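Local coordinates for uncharacterized protein (Acinetobacter baumannii, PDB 4PAR), which cleaves DNA containing 5-hydroxymethylcytosine, as a restriction endonuclease that joins a Vsr-like nuclease domain to an SRA-like domain, at residues F49-D61 with M85-I99. The protein carries 3 engineered substitutions. Numbering follows the deposited sequence.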
ATOM      1  N   PHE F  49      -5.951 -14.744 -15.635  1.00 50.73           N
ATOM      2  CA  PHE F  49      -7.039 -13.918 -16.159  1.00 58.19           C
ATOM      3  C   PHE F  49      -7.332 -14.244 -17.620  1.00 57.92           C
ATOM      4  O   PHE F  49      -6.413 -14.327 -18.434  1.00 81.91           O
ATOM      5  CB  PHE F  49      -6.705 -12.434 -16.033  1.00 60.30           C
ATOM      6  CG  PHE F  49      -6.757 -11.911 -14.630  1.00 71.96           C
ATOM      7  CD1 PHE F  49      -7.970 -11.586 -14.046  1.00 76.79           C
ATOM      8  CD2 PHE F  49      -5.594 -11.723 -13.902  1.00 81.45           C
ATOM      9  CE1 PHE F  49      -8.024 -11.093 -12.759  1.00 75.89           C
ATOM     10  CE2 PHE F  49      -5.639 -11.230 -12.614  1.00 83.46           C
ATOM     11  CZ  PHE F  49      -6.856 -10.914 -12.042  1.00 93.82           C
ATOM     12  N   VAL F  50      -8.607 -14.431 -17.950  1.00 51.85           N
ATOM     13  CA  VAL F  50      -9.008 -14.686 -19.335  1.00 58.07           C
ATOM     14  C   VAL F  50     -10.147 -13.775 -19.773  1.00 57.35           C
ATOM     15  O   VAL F  50     -10.856 -13.216 -18.942  1.00 63.31           O
ATOM     16  CB  VAL F  50      -9.434 -16.137 -19.537  1.00 52.69           C
ATOM     17  CG1 VAL F  50      -8.305 -17.066 -19.138  1.00 59.20           C
ATOM     18  CG2 VAL F  50     -10.678 -16.431 -18.725  1.00 66.88           C
ATOM     19  N   ARG F  51     -10.318 -13.620 -21.080  1.00 69.25           N
ATOM     20  CA  ARG F  51     -11.370 -12.747 -21.593  1.00 75.87           C
ATOM     21  C   ARG F  51     -12.437 -13.542 -22.318  1.00 68.68           C
ATOM     22  O   ARG F  51     -12.170 -14.165 -23.345  1.00 69.25           O
ATOM     23  CB  ARG F  51     -10.786 -11.692 -22.524  1.00 68.35           C
ATOM     24  CG  ARG F  51     -11.791 -10.665 -22.963  1.00 74.44           C
ATOM     25  CD  ARG F  51     -11.111  -9.536 -23.703  1.00101.40           C
ATOM     26  NE  ARG F  51     -10.142  -8.832 -22.869  1.00 90.91           N
ATOM     27  CZ  ARG F  51     -10.462  -7.873 -22.007  1.00 89.31           C
ATOM     28  NH1 ARG F  51     -11.730  -7.513 -21.855  1.00 92.91           N
ATOM     29  NH2 ARG F  51      -9.516  -7.276 -21.295  1.00 87.23           N
ATOM     30  N   LEU F  52     -13.645 -13.518 -21.768  1.00 71.23           N
ATOM     31  CA  LEU F  52     -14.763 -14.263 -22.328  1.00 93.01           C
ATOM     32  C   LEU F  52     -15.286 -13.616 -23.597  1.00103.38           C
ATOM     33  O   LEU F  52     -14.778 -12.588 -24.051  1.00 82.07           O
ATOM     34  CB  LEU F  52     -15.908 -14.368 -21.324  1.00 76.62           C
ATOM     35  CG  LEU F  52     -15.656 -14.873 -19.912  1.00 90.69           C
ATOM     36  CD1 LEU F  52     -16.976 -14.878 -19.166  1.00 94.80           C
ATOM     37  CD2 LEU F  52     -15.050 -16.259 -19.944  1.00 99.17           C
ATOM     38  N   SER F  53     -16.335 -14.213 -24.148  1.00101.57           N
ATOM     39  CA  SER F  53     -16.949 -13.720 -25.376  1.00101.42           C
ATOM     40  C   SER F  53     -17.478 -12.310 -25.253  1.00 96.17           C
ATOM     41  O   SER F  53     -17.462 -11.569 -26.223  1.00100.48           O
ATOM     42  CB  SER F  53     -18.090 -14.634 -25.800  1.00126.59           C
ATOM     43  OG  SER F  53     -17.616 -15.949 -26.049  1.00141.05           O
ATOM     44  N   ASN F  54     -17.904 -11.927 -24.057  1.00 95.73           N
ATOM     45  CA  ASN F  54     -18.775 -10.761 -23.906  1.00102.14           C
ATOM     46  C   ASN F  54     -18.215  -9.374 -23.645  1.00133.22           C
ATOM     47  O   ASN F  54     -18.966  -8.414 -23.763  1.00152.74           O
ATOM     48  CB  ASN F  54     -19.769 -11.035 -22.784  1.00103.53           C
ATOM     49  CG  ASN F  54     -19.194 -11.928 -21.728  1.00108.01           C
ATOM     50  OD1 ASN F  54     -17.968 -12.084 -21.605  1.00111.55           O
ATOM     51  ND2 ASN F  54     -20.067 -12.513 -20.945  1.00 97.54           N
ATOM     52  N   LYS F  55     -16.900  -9.283 -23.422  1.00121.24           N
ATOM     53  CA  LYS F  55     -16.192  -8.200 -22.716  1.00124.04           C
ATOM     54  C   LYS F  55     -15.959  -8.443 -21.223  1.00122.56           C
ATOM     55  O   LYS F  55     -15.297  -7.651 -20.572  1.00122.81           O
ATOM     56  CB  LYS F  55     -16.899  -6.842 -22.778  1.00126.43           C
ATOM     57  CG  LYS F  55     -17.977  -6.651 -21.691  1.00130.69           C
ATOM     58  CD  LYS F  55     -18.576  -5.264 -21.735  1.00148.97           C
ATOM     59  CE  LYS F  55     -19.771  -5.104 -20.767  1.00156.35           C
ATOM     60  NZ  LYS F  55     -21.084  -5.647 -21.236  1.00155.66           N
ATOM     61  N   LYS F  56     -16.524  -9.501 -20.648  1.00 89.61           N
ATOM     62  CA  LYS F  56     -16.346  -9.718 -19.217  1.00 98.43           C
ATOM     63  C   LYS F  56     -15.008 -10.394 -18.937  1.00 97.85           C
ATOM     64  O   LYS F  56     -14.512 -11.168 -19.757  1.00 97.30           O
ATOM     65  CB  LYS F  56     -17.494 -10.561 -18.616  1.00103.78           C
ATOM     66  CG  LYS F  56     -18.816  -9.806 -18.482  1.00115.73           C
ATOM     67  CD  LYS F  56     -19.924 -10.702 -17.924  1.00121.94           C
ATOM     68  CE  LYS F  56     -19.522 -11.315 -16.597  1.00119.60           C
ATOM     69  NZ  LYS F  56     -20.593 -12.185 -16.044  1.00125.01           N
ATOM     70  N   ILE F  57     -14.414 -10.098 -17.783  1.00 96.80           N
ATOM     71  CA  ILE F  57     -13.125 -10.698 -17.425  1.00 81.09           C
ATOM     72  C   ILE F  57     -13.314 -11.842 -16.436  1.00 83.84           C
ATOM     73  O   ILE F  57     -13.929 -11.676 -15.385  1.00 94.33           O
ATOM     74  CB  ILE F  57     -12.158  -9.665 -16.827  1.00 81.45           C
ATOM     75  CG1 ILE F  57     -12.068  -8.434 -17.733  1.00 84.13           C
ATOM     76  CG2 ILE F  57     -10.774 -10.283 -16.617  1.00 63.14           C
ATOM     77  CD1 ILE F  57     -11.217  -7.328 -17.169  1.00 87.02           C
ATOM     78  N   ALA F  58     -12.762 -12.999 -16.784  1.00 74.01           N
ATOM     79  CA  ALA F  58     -12.886 -14.203 -15.979  1.00 60.26           C
ATOM     80  C   ALA F  58     -11.522 -14.673 -15.512  1.00 63.52           C
ATOM     81  O   ALA F  58     -10.512 -14.041 -15.813  1.00 85.65           O
ATOM     82  CB  ALA F  58     -13.574 -15.288 -16.770  1.00 69.48           C
ATOM     83  N   LEU F  59     -11.486 -15.777 -14.774  1.00 75.30           N
ATOM     84  CA  LEU F  59     -10.210 -16.344 -14.343  1.00 76.99           C
ATOM     85  C   LEU F  59     -10.275 -17.850 -14.159  1.00 75.90           C
ATOM     86  O   LEU F  59     -11.310 -18.402 -13.784  1.00 75.89           O
ATOM     87  CB  LEU F  59      -9.736 -15.682 -13.047  1.00 74.17           C
ATOM     88  CG  LEU F  59     -10.672 -15.622 -11.842  1.00 93.07           C
ATOM     89  CD1 LEU F  59     -10.645 -16.907 -11.033  1.00 95.34           C
ATOM     90  CD2 LEU F  59     -10.281 -14.439 -10.975  1.00113.67           C
ATOM     91  N   THR F  60      -9.156 -18.514 -14.419  1.00 73.86           N
ATOM     92  CA  THR F  60      -9.088 -19.952 -14.222  1.00 62.14           C
ATOM     93  C   THR F  60      -8.037 -20.291 -13.175  1.00 55.58           C
ATOM     94  O   THR F  60      -7.018 -19.610 -13.056  1.00 66.57           O
ATOM     95  CB  THR F  60      -8.784 -20.688 -15.535  1.00 56.49           C
ATOM     96  OG1 THR F  60      -7.650 -20.087 -16.168  1.00 81.49           O
ATOM     97  CG2 THR F  60      -9.963 -20.585 -16.461  1.00 47.78           C
ATOM     98  N   ASP F  61      -8.300 -21.355 -12.424  1.00 56.83           N
ATOM     99  CA  ASP F  61      -7.492 -21.708 -11.263  1.00 50.69           C
ATOM    100  C   ASP F  61      -6.131 -22.283 -11.636  1.00 48.80           C
ATOM    101  O   ASP F  61      -5.122 -21.934 -11.026  1.00 54.07           O
ATOM    102  CB  ASP F  61      -8.258 -22.699 -10.382  1.00 54.38           C
ATOM    103  CG  ASP F  61      -9.525 -22.099  -9.801  1.00 73.03           C
ATOM    104  OD1 ASP F  61      -9.454 -20.967  -9.265  1.00 67.01           O
ATOM    105  OD2 ASP F  61     -10.590 -22.751  -9.897  1.00 79.85           O
ATOM    106  N   MET F  85     -15.848 -11.954  -7.250  1.00 80.10           N
ATOM    107  CA  MET F  85     -16.286 -12.827  -8.327  1.00 78.37           C
ATOM    108  C   MET F  85     -17.796 -13.008  -8.353  1.00 83.58           C
ATOM    109  O   MET F  85     -18.507 -12.563  -7.449  1.00 91.85           O
ATOM    110  CB  MET F  85     -15.608 -14.194  -8.203  1.00 75.88           C
ATOM    111  CG  MET F  85     -14.086 -14.129  -8.227  1.00 82.46           C
ATOM    112  SD  MET F  85     -13.293 -15.606  -7.563  1.00133.86           S
ATOM    113  CE  MET F  85     -13.601 -16.794  -8.859  1.00 64.30           C
ATOM    114  N   GLU F  86     -18.269 -13.682  -9.396  1.00 84.31           N
ATOM    115  CA  GLU F  86     -19.678 -14.004  -9.557  1.00 86.16           C
ATOM    116  C   GLU F  86     -19.828 -15.246 -10.433  1.00 92.07           C
ATOM    117  O   GLU F  86     -19.041 -15.473 -11.360  1.00 78.90           O
ATOM    118  CB  GLU F  86     -20.452 -12.818 -10.145  1.00 91.07           C
ATOM    119  CG  GLU F  86     -19.964 -12.334 -11.499  1.00 98.02           C
ATOM    120  CD  GLU F  86     -20.715 -11.102 -11.986  1.00120.21           C
ATOM    121  OE1 GLU F  86     -21.227 -10.339 -11.139  1.00130.18           O
ATOM    122  OE2 GLU F  86     -20.801 -10.898 -13.215  1.00121.32           O
ATOM    123  N   TYR F  87     -20.855 -16.035 -10.137  1.00120.84           N
ATOM    124  CA  TYR F  87     -21.043 -17.349 -10.743  1.00107.03           C
ATOM    125  C   TYR F  87     -22.079 -17.273 -11.847  1.00 88.81           C
ATOM    126  O   TYR F  87     -23.257 -17.036 -11.582  1.00 95.48           O
ATOM    127  CB  TYR F  87     -21.467 -18.363  -9.675  1.00 89.72           C
ATOM    128  CG  TYR F  87     -21.391 -19.814 -10.097  1.00 83.93           C
ATOM    129  CD1 TYR F  87     -20.194 -20.369 -10.524  1.00 79.21           C
ATOM    130  CD2 TYR F  87     -22.510 -20.638 -10.038  1.00 86.56           C
ATOM    131  CE1 TYR F  87     -20.114 -21.697 -10.899  1.00 77.92           C
ATOM    132  CE2 TYR F  87     -22.440 -21.968 -10.410  1.00 85.23           C
ATOM    133  CZ  TYR F  87     -21.235 -22.492 -10.837  1.00 79.10           C
ATOM    134  OH  TYR F  87     -21.141 -23.813 -11.209  1.00 78.56           O
ATOM    135  N   SER F  88     -21.636 -17.475 -13.083  1.00 86.65           N
ATOM    136  CA  SER F  88     -22.507 -17.342 -14.246  1.00 94.04           C
ATOM    137  C   SER F  88     -22.241 -18.428 -15.281  1.00 89.84           C
ATOM    138  O   SER F  88     -21.214 -19.104 -15.239  1.00103.07           O
ATOM    139  CB  SER F  88     -22.334 -15.964 -14.885  1.00 93.83           C
ATOM    140  OG  SER F  88     -23.127 -15.845 -16.052  1.00148.96           O
ATOM    141  N   LEU F  89     -23.174 -18.598 -16.209  1.00 95.52           N
ATOM    142  CA  LEU F  89     -22.992 -19.565 -17.280  1.00110.24           C
ATOM    143  C   LEU F  89     -22.597 -18.852 -18.569  1.00119.33           C
ATOM    144  O   LEU F  89     -23.078 -17.757 -18.862  1.00122.17           O
ATOM    145  CB  LEU F  89     -24.260 -20.392 -17.490  1.00114.93           C
ATOM    146  CG  LEU F  89     -24.100 -21.644 -18.357  1.00115.98           C
ATOM    147  CD1 LEU F  89     -23.033 -22.574 -17.787  1.00 94.66           C
ATOM    148  CD2 LEU F  89     -25.429 -22.370 -18.492  1.00109.11           C
ATOM    149  N   ASN F  90     -21.714 -19.489 -19.330  1.00122.84           N
ATOM    150  CA  ASN F  90     -21.125 -18.896 -20.525  1.00113.01           C
ATOM    151  C   ASN F  90     -20.878 -19.968 -21.579  1.00106.03           C
ATOM    152  O   ASN F  90     -21.433 -21.063 -21.489  1.00120.34           O
ATOM    153  CB  ASN F  90     -19.822 -18.167 -20.186  1.00107.08           C
ATOM    154  CG  ASN F  90     -20.013 -17.091 -19.131  1.00105.62           C
ATOM    155  OD1 ASN F  90     -20.767 -16.134 -19.326  1.00103.53           O
ATOM    156  ND2 ASN F  90     -19.325 -17.242 -18.003  1.00 96.89           N
ATOM    157  N   GLN F  91     -20.081 -19.640 -22.593  1.00 94.93           N
ATOM    158  CA  GLN F  91     -19.727 -20.600 -23.639  1.00 95.43           C
ATOM    159  C   GLN F  91     -19.133 -21.862 -23.027  1.00104.90           C
ATOM    160  O   GLN F  91     -18.489 -21.809 -21.977  1.00108.95           O
ATOM    161  CB  GLN F  91     -18.741 -19.984 -24.638  1.00 94.16           C
ATOM    162  CG  GLN F  91     -19.343 -18.914 -25.538  1.00 96.40           C
ATOM    163  CD  GLN F  91     -20.457 -19.461 -26.414  1.00118.48           C
ATOM    164  OE1 GLN F  91     -21.627 -19.110 -26.246  1.00118.58           O
ATOM    165  NE2 GLN F  91     -20.098 -20.331 -27.354  1.00115.10           N
ATOM    166  N   ILE F  92     -19.378 -22.994 -23.683  1.00116.78           N
ATOM    167  CA  ILE F  92     -19.059 -24.315 -23.141  1.00126.87           C
ATOM    168  C   ILE F  92     -17.592 -24.448 -22.705  1.00130.08           C
ATOM    169  O   ILE F  92     -17.291 -25.072 -21.684  1.00125.16           O
ATOM    170  CB  ILE F  92     -19.419 -25.426 -24.176  1.00137.50           C
ATOM    171  CG1 ILE F  92     -19.142 -26.824 -23.617  1.00134.62           C
ATOM    172  CG2 ILE F  92     -18.704 -25.203 -25.509  1.00137.50           C
ATOM    173  CD1 ILE F  92     -19.620 -27.945 -24.523  1.00137.37           C
ATOM    174  N   ASP F  93     -16.694 -23.830 -23.465  1.00128.98           N
ATOM    175  CA  ASP F  93     -15.257 -23.899 -23.207  1.00124.21           C
ATOM    176  C   ASP F  93     -14.731 -22.728 -22.369  1.00115.98           C
ATOM    177  O   ASP F  93     -13.521 -22.529 -22.263  1.00118.64           O
ATOM    178  CB  ASP F  93     -14.488 -24.004 -24.525  1.00126.82           C
ATOM    179  CG  ASP F  93     -13.985 -25.418 -24.788  1.00119.26           C
ATOM    180  OD1 ASP F  93     -13.470 -26.051 -23.838  1.00 98.05           O
ATOM    181  OD2 ASP F  93     -14.114 -25.901 -25.934  1.00113.97           O
ATOM    182  N   GLU F  94     -15.638 -21.934 -21.809  1.00 95.61           N
ATOM    183  CA  GLU F  94     -15.245 -20.783 -21.002  1.00 83.13           C
ATOM    184  C   GLU F  94     -15.572 -21.008 -19.524  1.00 86.73           C
ATOM    185  O   GLU F  94     -16.491 -21.759 -19.203  1.00108.06           O
ATOM    186  CB  GLU F  94     -15.945 -19.525 -21.515  1.00 98.16           C
ATOM    187  CG  GLU F  94     -15.663 -19.212 -22.970  1.00 99.27           C
ATOM    188  CD  GLU F  94     -16.338 -17.936 -23.424  1.00109.15           C
ATOM    189  OE1 GLU F  94     -17.176 -17.411 -22.660  1.00116.34           O
ATOM    190  OE2 GLU F  94     -16.032 -17.459 -24.538  1.00115.16           O
ATOM    191  N   PRO F  95     -14.811 -20.367 -18.618  1.00 81.01           N
ATOM    192  CA  PRO F  95     -14.987 -20.596 -17.177  1.00 79.60           C
ATOM    193  C   PRO F  95     -16.363 -20.191 -16.655  1.00 74.89           C
ATOM    194  O   PRO F  95     -17.072 -19.422 -17.300  1.00 80.52           O
ATOM    195  CB  PRO F  95     -13.897 -19.721 -16.551  1.00 56.32           C
ATOM    196  CG  PRO F  95     -13.585 -18.703 -17.581  1.00 56.90           C
ATOM    197  CD  PRO F  95     -13.733 -19.401 -18.886  1.00 67.89           C
ATOM    198  N   LEU F  96     -16.739 -20.730 -15.502  1.00 73.70           N
ATOM    199  CA  LEU F  96     -18.029 -20.419 -14.894  1.00 83.78           C
ATOM    200  C   LEU F  96     -17.960 -19.175 -14.009  1.00 77.81           C
ATOM    201  O   LEU F  96     -18.986 -18.583 -13.670  1.00 76.99           O
ATOM    202  CB  LEU F  96     -18.530 -21.609 -14.069  1.00 77.50           C
ATOM    203  CG  LEU F  96     -19.175 -22.827 -14.737  1.00 77.41           C
ATOM    204  CD1 LEU F  96     -18.825 -22.945 -16.203  1.00 92.75           C
ATOM    205  CD2 LEU F  96     -18.766 -24.092 -14.001  1.00 73.62           C
ATOM    206  N   TYR F  97     -16.747 -18.772 -13.644  1.00 65.34           N
ATOM    207  CA  TYR F  97     -16.573 -17.698 -12.672  1.00 66.79           C
ATOM    208  C   TYR F  97     -16.022 -16.456 -13.332  1.00 66.35           C
ATOM    209  O   TYR F  97     -15.024 -16.523 -14.046  1.00 66.40           O
ATOM    210  CB  TYR F  97     -15.637 -18.123 -11.541  1.00 73.88           C
ATOM    211  CG  TYR F  97     -16.097 -19.324 -10.751  1.00 82.59           C
ATOM    212  CD1 TYR F  97     -15.823 -20.610 -11.194  1.00 91.03           C
ATOM    213  CD2 TYR F  97     -16.787 -19.173  -9.554  1.00 77.97           C
ATOM    214  CE1 TYR F  97     -16.228 -21.713 -10.477  1.00 80.20           C
ATOM    215  CE2 TYR F  97     -17.198 -20.273  -8.828  1.00 88.81           C
ATOM    216  CZ  TYR F  97     -16.915 -21.542  -9.297  1.00 88.20           C
ATOM    217  OH  TYR F  97     -17.311 -22.654  -8.594  1.00 90.11           O
ATOM    218  N   SER F  98     -16.660 -15.320 -13.076  1.00 70.11           N
ATOM    219  CA  SER F  98     -16.260 -14.073 -13.711  1.00 72.31           C
ATOM    220  C   SER F  98     -16.150 -12.945 -12.693  1.00 84.65           C
ATOM    221  O   SER F  98     -16.385 -13.148 -11.509  1.00107.39           O
ATOM    222  CB  SER F  98     -17.254 -13.703 -14.809  1.00 86.58           C
ATOM    223  OG  SER F  98     -18.577 -13.701 -14.306  1.00 92.46           O
ATOM    224  N   ILE F  99     -15.784 -11.758 -13.161  1.00 73.86           N
ATOM    225  CA  ILE F  99     -15.636 -10.604 -12.288  1.00 76.49           C
ATOM    226  C   ILE F  99     -16.656  -9.544 -12.669  1.00 89.49           C
ATOM    227  O   ILE F  99     -16.964  -9.379 -13.849  1.00108.61           O
ATOM    228  CB  ILE F  99     -14.222 -10.007 -12.383  1.00 76.78           C
ATOM    229  CG1 ILE F  99     -13.175 -11.117 -12.353  1.00 76.32           C
ATOM    230  CG2 ILE F  99     -13.981  -9.002 -11.269  1.00 87.84           C
ATOM    231  CD1 ILE F  99     -13.228 -11.968 -11.104  1.00 92.62           C
TER
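Ala58 and Ser98 form a single beta bridge, their CA atoms 4.1 Å apart, where strands 57-60 and 97-99 run 136° from parallel; one backbone bond, Ile99 N to Ile57 O at 2.9 Å, joins them. Pro95 is the apolar centre of the contact. Its CG meets both Ala58 CB, at 3.5 Å, and Val50 CG2, while Leu52 CD2 slides past in the opposite direction to lie 3.6 Å from Pro95 CD. The Leu52 and Asn90 side chains cross at about a right angle, with the other methyl of Leu52, CD1, against Asn90 ND2. That amide is fixed from its own side of the contact, since Asn90 ND2 gives a nearly straight, in-plane bond to Pro95 O. Both segments belong to the nuclease domain of the PDDEXK clan: 49-61 is a hairpin of its central mixed sheet, whereas 85-99 folds into a separate two-stranded hairpin packed against it. At the turn of the sheet hairpin, Asn54 OD1 accepts from Lys56 N in an Asx turn. Lys56, bent at its third torsion (chi3 56°), brings NZ to Ser98 OG and, in a salt bridge, to the anti lone pair of Glu86 OE2, each at 3.1 Å. Towards the other end of the contact, Ser53 OG donates to Glu94 OE2 over 2.7 Å, approaching on the syn side, and Ser53 N adds a weak bond to the same oxygen. Leu59 spreads its two methyls over different partners: CD1 meets Met85 CE, and CD2 lies 3.8 Å from Ile99 CD1.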